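Local coordinates for CobC (Shigella flexneri 2a, PDB 6NRU), which probably removes the 5'-phosphate from alpha-ribazole 5'-phosphate and adenosylcobalamin 5'-phosphate in assembly of the nucleotide loop of vitamin B12, at residues L8-E13 with S151-L156. Numbering follows the deposited sequence.
Sequences LIRHGE and SHQGVL. With SO4 (sulfate ion), chain N.
The imidazole of H11 meets H152 and a sulfate oxygen at its edge, near the ring plane, while CG of Q153 lies over one face of the R10 guanidinium, 3.4 Å from NH1, and sulfate O3 sits at that group's edge. The sulfate probably marks the phosphate pocket of the histidine phosphatase superfamily: the R-H-G motif that begins at the last residue of strand 5-10 faces the second histidine, H152, at the N-cap of helix 153-163. The two imidazole planes are inclined at 68°, with H11 CD2 3.1 Å from H152 ND1. H11, probably the residue phosphorylated in catalysis, has its ring between its own backbone N and carbonyl carbon (chi1 64°), from where ND1 donates to G12 O at 2.8 Å, on a carbonyl lone pair. That bond helps fix the ring's rotation with NE2 directed at the sulfate, to which it makes a weak hydrogen bond through O4. H152 NE2 is held by S56 OG, and its side chain borders E84, the probable proton donor/acceptor. R10 has CG anti to the backbone N (chi1 171°) and an extended chain beyond it, reaching sulfate O3 with NH2; N17 and R60 bind the same anion. The backbone O of V176 accepts from R10 NH1 and its N donates to Q153 OE1, positioning the two crossed side chains. Strands 5-10 and 146-151 run parallel, joined by S151 N to I9 O (3.0 Å) and, just past the strand end, H11 N to S151 O (3.2 Å); L156 CD1 lies against the I9 peptide and its CD2 meets L8 CD2. One water accepts from R10 NE at 3.2 Å and from Q153 N at 2.9 Å.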
ATOM      1  N   LEU A   8      -4.632   5.964   5.381  1.00 41.97           N
ATOM      2  CA  LEU A   8      -3.725   5.175   4.557  1.00 40.16           C
ATOM      3  C   LEU A   8      -2.295   5.348   5.047  1.00 40.84           C
ATOM      4  O   LEU A   8      -1.820   6.478   5.210  1.00 42.40           O
ATOM      5  CB  LEU A   8      -3.836   5.589   3.089  1.00 38.68           C
ATOM      6  CG  LEU A   8      -5.266   5.739   2.562  1.00 37.49           C
ATOM      7  CD1 LEU A   8      -5.276   6.171   1.105  1.00 36.40           C
ATOM      8  CD2 LEU A   8      -6.041   4.439   2.741  1.00 36.43           C
ATOM      9  N   ILE A   9      -1.613   4.230   5.278  1.00 41.47           N
ATOM     10  CA  ILE A   9      -0.207   4.224   5.669  1.00 42.05           C
ATOM     11  C   ILE A   9       0.517   3.195   4.813  1.00 41.66           C
ATOM     12  O   ILE A   9       0.145   2.015   4.807  1.00 41.07           O
ATOM     13  CB  ILE A   9      -0.017   3.904   7.160  1.00 42.84           C
ATOM     14  CG1 ILE A   9      -0.450   5.087   8.025  1.00 45.29           C
ATOM     15  CG2 ILE A   9       1.435   3.536   7.445  1.00 42.36           C
ATOM     16  CD1 ILE A   9      -0.116   4.914   9.493  1.00 48.50           C
ATOM     17  N   ARG A  10       1.539   3.639   4.091  1.00 42.96           N
ATOM     18  CA  ARG A  10       2.445   2.741   3.396  1.00 44.29           C
ATOM     19  C   ARG A  10       3.557   2.329   4.350  1.00 48.99           C
ATOM     20  O   ARG A  10       4.014   3.132   5.167  1.00 50.12           O
ATOM     21  CB  ARG A  10       3.022   3.420   2.152  1.00 41.94           C
ATOM     22  CG  ARG A  10       4.144   2.666   1.456  1.00 40.86           C
ATOM     23  CD  ARG A  10       4.836   3.579   0.455  1.00 40.53           C
ATOM     24  NE  ARG A  10       5.978   2.956  -0.208  1.00 39.92           N
ATOM     25  CZ  ARG A  10       6.802   3.609  -1.021  1.00 40.20           C
ATOM     26  NH1 ARG A  10       6.608   4.897  -1.266  1.00 39.51           N
ATOM     27  NH2 ARG A  10       7.820   2.977  -1.589  1.00 41.85           N
ATOM     28  N   HIS A  11       3.975   1.067   4.255  1.00 52.48           N
ATOM     29  CA  HIS A  11       5.014   0.545   5.131  1.00 57.29           C
ATOM     30  C   HIS A  11       6.308   1.344   4.980  1.00 64.97           C
ATOM     31  O   HIS A  11       6.576   1.965   3.948  1.00 62.77           O
ATOM     32  CB  HIS A  11       5.275  -0.928   4.826  1.00 55.50           C
ATOM     33  CG  HIS A  11       5.817  -1.171   3.453  1.00 53.87           C
ATOM     34  ND1 HIS A  11       7.147  -0.993   3.134  1.00 54.55           N
ATOM     35  CD2 HIS A  11       5.209  -1.574   2.314  1.00 52.90           C
ATOM     36  CE1 HIS A  11       7.334  -1.277   1.857  1.00 54.29           C
ATOM     37  NE2 HIS A  11       6.173  -1.632   1.337  1.00 53.46           N
ATOM     38  N   GLY A  12       7.121   1.311   6.032  1.00 75.38           N
ATOM     39  CA  GLY A  12       8.352   2.070   6.064  1.00 78.03           C
ATOM     40  C   GLY A  12       9.393   1.543   5.092  1.00 78.99           C
ATOM     41  O   GLY A  12       9.187   0.581   4.351  1.00 79.85           O
ATOM     42  N   GLU A  13      10.550   2.207   5.107  1.00 70.86           N
ATOM     43  CA  GLU A  13      11.647   1.838   4.221  1.00 64.00           C
ATOM     44  C   GLU A  13      12.092   0.404   4.481  1.00 59.00           C
ATOM     45  O   GLU A  13      12.078  -0.074   5.619  1.00 59.18           O
ATOM     46  CB  GLU A  13      12.824   2.797   4.411  1.00 64.34           C
ATOM     47  CG  GLU A  13      13.981   2.565   3.453  1.00 64.59           C
ATOM     48  CD  GLU A  13      15.260   3.259   3.893  1.00 66.71           C
ATOM     49  OE1 GLU A  13      15.793   2.913   4.969  1.00 67.94           O
ATOM     50  OE2 GLU A  13      15.731   4.152   3.158  1.00 67.35           O
ATOM     51  N   SER A 151      -0.582  -0.775   3.908  1.00 33.77           N
ATOM     52  CA  SER A 151      -0.353  -1.498   2.665  1.00 33.01           C
ATOM     53  C   SER A 151       0.897  -0.997   1.951  1.00 34.22           C
ATOM     54  O   SER A 151       1.888  -0.635   2.595  1.00 36.75           O
ATOM     55  CB  SER A 151      -1.573  -1.381   1.749  1.00 30.65           C
ATOM     56  OG  SER A 151      -1.503  -2.315   0.685  1.00 31.17           O
ATOM     57  N   HIS A 152       0.850  -0.963   0.620  1.00 32.39           N
ATOM     58  CA  HIS A 152       2.013  -0.696  -0.211  1.00 31.28           C
ATOM     59  C   HIS A 152       1.718   0.445  -1.173  1.00 30.60           C
ATOM     60  O   HIS A 152       0.580   0.903  -1.308  1.00 28.66           O
ATOM     61  CB  HIS A 152       2.431  -1.953  -0.983  1.00 31.24           C
ATOM     62  CG  HIS A 152       2.555  -3.168  -0.121  1.00 30.55           C
ATOM     63  ND1 HIS A 152       3.749  -3.561   0.442  1.00 31.77           N
ATOM     64  CD2 HIS A 152       1.631  -4.070   0.289  1.00 30.71           C
ATOM     65  CE1 HIS A 152       3.558  -4.656   1.157  1.00 32.63           C
ATOM     66  NE2 HIS A 152       2.281  -4.986   1.080  1.00 31.95           N
ATOM     67  N   GLN A 153       2.774   0.892  -1.854  1.00 38.18           N
ATOM     68  CA  GLN A 153       2.672   2.064  -2.718  1.00 40.73           C
ATOM     69  C   GLN A 153       1.708   1.823  -3.876  1.00 40.42           C
ATOM     70  O   GLN A 153       0.849   2.662  -4.168  1.00 36.81           O
ATOM     71  CB  GLN A 153       4.061   2.440  -3.236  1.00 45.14           C
ATOM     72  CG  GLN A 153       4.248   3.919  -3.508  1.00 49.23           C
ATOM     73  CD  GLN A 153       3.417   4.394  -4.678  1.00 53.74           C
ATOM     74  OE1 GLN A 153       2.767   5.436  -4.610  1.00 54.16           O
ATOM     75  NE2 GLN A 153       3.425   3.621  -5.762  1.00 56.58           N
ATOM     76  N   GLY A 154       1.839   0.679  -4.549  1.00 44.66           N
ATOM     77  CA  GLY A 154       0.976   0.402  -5.686  1.00 46.21           C
ATOM     78  C   GLY A 154      -0.476   0.209  -5.292  1.00 45.83           C
ATOM     79  O   GLY A 154      -1.383   0.641  -6.007  1.00 48.02           O
ATOM     80  N   VAL A 155      -0.717  -0.438  -4.151  1.00 43.00           N
ATOM     81  CA  VAL A 155      -2.085  -0.678  -3.699  1.00 40.56           C
ATOM     82  C   VAL A 155      -2.755   0.630  -3.305  1.00 36.66           C
ATOM     83  O   VAL A 155      -3.872   0.932  -3.741  1.00 35.71           O
ATOM     84  CB  VAL A 155      -2.096  -1.676  -2.527  1.00 42.29           C
ATOM     85  CG1 VAL A 155      -3.493  -1.784  -1.939  1.00 33.29           C
ATOM     86  CG2 VAL A 155      -1.590  -3.035  -2.975  1.00 34.43           C
ATOM     87  N   LEU A 156      -2.084   1.422  -2.468  1.00 33.67           N
ATOM     88  CA  LEU A 156      -2.719   2.612  -1.913  1.00 30.97           C
ATOM     89  C   LEU A 156      -2.892   3.695  -2.969  1.00 29.78           C
ATOM     90  O   LEU A 156      -3.919   4.384  -2.993  1.00 29.39           O
ATOM     91  CB  LEU A 156      -1.904   3.129  -0.728  1.00 29.91           C
ATOM     92  CG  LEU A 156      -1.808   2.175   0.465  1.00 29.41           C
ATOM     93  CD1 LEU A 156      -0.873   2.726   1.524  1.00 29.13           C
ATOM     94  CD2 LEU A 156      -3.182   1.924   1.047  1.00 30.05           C
TER
HETATM   95  S   SO4 N 302       7.962  -0.655  -2.588  1.00116.97           S
HETATM   96  O1  SO4 N 302       7.195  -1.056  -3.764  1.00116.75           O
HETATM   97  O2  SO4 N 302       9.389  -0.757  -2.883  1.00116.81           O
HETATM   98  O3  SO4 N 302       7.634   0.722  -2.237  1.00117.00           O
HETATM   99  O4  SO4 N 302       7.632  -1.529  -1.465  1.00117.17           O
HETATM  100  O   HOH W   1       5.428  -0.048  -1.027  1.00 33.54           O